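Local coordinates for alternansucrase (Leuconostoc mesenteroides, PDB 6HVG), which belongs to glycoside hydrolase family 70, built around a TIM-barrel-like catalytic domain with a bound calcium ion and flanked by choline-binding-type repeats, at residues Tyr941-Leu946 / Lys960-Arg965. Residues are numbered along the deposited sequence; the frame is centred on the assembly and turned at random.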
loop_
_atom_site.group_PDB
_atom_site.type_symbol
_atom_site.label_atom_id
_atom_site.label_comp_id
_atom_site.label_asym_id
_atom_site.label_seq_id
_atom_site.Cartn_x
_atom_site.Cartn_y
_atom_site.Cartn_z
ATOM N N TYR A 941 -24.780 -44.814 2.533
ATOM C CA TYR A 941 -24.378 -43.458 2.173
ATOM C C TYR A 941 -23.953 -43.416 0.690
ATOM O O TYR A 941 -23.482 -44.405 0.150
ATOM C CB TYR A 941 -23.238 -42.985 3.082
ATOM C CG TYR A 941 -23.694 -42.458 4.420
ATOM C CD1 TYR A 941 -24.098 -43.314 5.429
ATOM C CD2 TYR A 941 -23.720 -41.098 4.679
ATOM C CE1 TYR A 941 -24.530 -42.827 6.644
ATOM C CE2 TYR A 941 -24.144 -40.605 5.897
ATOM C CZ TYR A 941 -24.552 -41.480 6.874
ATOM O OH TYR A 941 -24.983 -40.966 8.071
ATOM N N ARG A 942 -24.162 -42.270 0.043
ATOM C CA ARG A 942 -23.740 -42.061 -1.342
ATOM C C ARG A 942 -22.939 -40.784 -1.507
ATOM O O ARG A 942 -23.154 -39.812 -0.794
ATOM C CB ARG A 942 -24.943 -42.019 -2.288
ATOM C CG ARG A 942 -25.926 -40.858 -2.109
ATOM C CD ARG A 942 -25.578 -39.647 -2.950
ATOM N NE ARG A 942 -26.649 -38.646 -2.953
ATOM C CZ ARG A 942 -26.589 -37.493 -3.617
ATOM N NH1 ARG A 942 -25.492 -37.149 -4.296
ATOM N NH2 ARG A 942 -27.621 -36.659 -3.616
ATOM N N ALA A 943 -22.010 -40.799 -2.452
ATOM C CA ALA A 943 -21.150 -39.655 -2.709
ATOM C C ALA A 943 -21.911 -38.483 -3.300
ATOM O O ALA A 943 -22.760 -38.664 -4.142
ATOM C CB ALA A 943 -20.010 -40.068 -3.642
ATOM N N LEU A 944 -21.603 -37.293 -2.808
ATOM C CA LEU A 944 -22.058 -36.051 -3.405
ATOM C C LEU A 944 -21.002 -35.509 -4.384
ATOM O O LEU A 944 -21.328 -34.970 -5.447
ATOM C CB LEU A 944 -22.300 -35.024 -2.296
ATOM C CG LEU A 944 -22.919 -33.688 -2.706
ATOM C CD1 LEU A 944 -24.422 -33.842 -2.944
ATOM C CD2 LEU A 944 -22.661 -32.652 -1.629
ATOM N N VAL A 945 -19.741 -35.703 -4.024
ATOM C CA VAL A 945 -18.611 -35.098 -4.697
ATOM C C VAL A 945 -17.389 -35.999 -4.484
ATOM O O VAL A 945 -17.070 -36.342 -3.340
ATOM C CB VAL A 945 -18.388 -33.681 -4.109
ATOM C CG1 VAL A 945 -16.918 -33.275 -4.070
ATOM C CG2 VAL A 945 -19.215 -32.654 -4.878
ATOM N N LEU A 946 -16.728 -36.398 -5.582
ATOM C CA LEU A 946 -15.473 -37.190 -5.532
ATOM C C LEU A 946 -14.444 -36.705 -6.543
ATOM O O LEU A 946 -14.762 -36.549 -7.724
ATOM C CB LEU A 946 -15.737 -38.653 -5.824
ATOM C CG LEU A 946 -16.353 -39.492 -4.719
ATOM C CD1 LEU A 946 -16.546 -40.893 -5.257
ATOM C CD2 LEU A 946 -15.499 -39.533 -3.457
ATOM N N LYS A 960 -27.606 -41.697 -9.308
ATOM C CA LYS A 960 -26.441 -41.512 -10.179
ATOM C C LYS A 960 -25.098 -41.737 -9.475
ATOM O O LYS A 960 -24.048 -41.749 -10.120
ATOM C CB LYS A 960 -26.492 -40.129 -10.841
ATOM C CG LYS A 960 -27.726 -39.955 -11.717
ATOM C CD LYS A 960 -27.751 -38.657 -12.496
ATOM C CE LYS A 960 -28.032 -37.461 -11.590
ATOM N NZ LYS A 960 -28.105 -36.153 -12.297
ATOM N N ALA A 961 -25.122 -41.909 -8.155
ATOM C CA ALA A 961 -23.892 -41.950 -7.354
ATOM C C ALA A 961 -23.576 -43.325 -6.777
ATOM O O ALA A 961 -24.481 -44.115 -6.510
ATOM C CB ALA A 961 -23.974 -40.944 -6.220
ATOM N N PRO A 962 -22.281 -43.595 -6.536
ATOM C CA PRO A 962 -21.856 -44.791 -5.842
ATOM C C PRO A 962 -22.268 -44.749 -4.405
ATOM O O PRO A 962 -22.173 -43.712 -3.773
ATOM C CB PRO A 962 -20.331 -44.750 -5.901
ATOM C CG PRO A 962 -19.956 -43.438 -6.438
ATOM C CD PRO A 962 -21.155 -42.788 -7.022
ATOM N N THR A 963 -22.732 -45.876 -3.887
ATOM C CA THR A 963 -23.143 -45.986 -2.502
ATOM C C THR A 963 -22.072 -46.702 -1.741
ATOM O O THR A 963 -21.266 -47.405 -2.297
ATOM C CB THR A 963 -24.450 -46.789 -2.343
ATOM O OG1 THR A 963 -24.245 -48.106 -2.838
ATOM C CG2 THR A 963 -25.598 -46.125 -3.126
ATOM N N LEU A 964 -22.087 -46.510 -0.442
ATOM C CA LEU A 964 -21.232 -47.226 0.455
ATOM C C LEU A 964 -22.009 -47.289 1.758
ATOM O O LEU A 964 -22.687 -46.316 2.137
ATOM C CB LEU A 964 -19.914 -46.484 0.627
ATOM C CG LEU A 964 -18.922 -47.143 1.607
ATOM C CD1 LEU A 964 -18.797 -48.651 1.437
ATOM C CD2 LEU A 964 -17.554 -46.488 1.466
ATOM N N ARG A 965 -21.954 -48.433 2.435
ATOM C CA ARG A 965 -22.740 -48.636 3.647
ATOM C C ARG A 965 -21.857 -48.587 4.889
ATOM O O ARG A 965 -20.764 -49.144 4.898
ATOM C CB ARG A 965 -23.483 -49.962 3.601
ATOM C CG ARG A 965 -24.520 -50.092 4.703
ATOM C CD ARG A 965 -25.282 -51.417 4.596
ATOM N NE ARG A 965 -26.278 -51.338 3.529
ATOM C CZ ARG A 965 -27.476 -50.742 3.636
ATOM N NH1 ARG A 965 -27.883 -50.199 4.782
ATOM N NH2 ARG A 965 -28.290 -50.699 2.579
#
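Tyr-941 and Leu-964 form an antiparallel hydrogen-bonded pair, each backbone N donating to the other's carbonyl O (Tyr-941 N to Leu-964 O and Leu-964 N to Tyr-941 O, both 2.6 Å). Ala-943 N extends the pairing to Pro-962 O at 3.2 Å, a nearly straight bond of 161° at the hydrogen. Arg-942 and Thr-963 make the intervening non-hydrogen-bonded pair, with side chains on the same face of the sheet.

The arginine side chain runs forward alongside its own strand, toward the carbonyl of Ala-943. Its CB lies 3.6 Å from Pro-962 O. CG sits between the backbone N and carbonyl carbon (chi1 65°), and the chain then bends at chi2 (90°). This brings Arg-942 CD to within 3.9 Å of Ala-961 CB. Beyond CD the chain is extended: NE forms a salt bridge with Asp-958, while NH1 donates to Ala-943 O at 3.1 Å, almost in the guanidinium plane, and also to Tyr-955 O. Ala-961 CB touches that same Ala-943 O at 3.3 Å. On its other side, strand 940-947 pairs with strand 1003-1009, where Leu-944 and Val-945 both face Val-1006 in a classic beta bulge.

One guanidinium group thus ties the backbone at Ala-943 to the loop leading into strand 962-965, its buried charge probably balanced by Asp-958, while its methylenes pack against an alanine methyl.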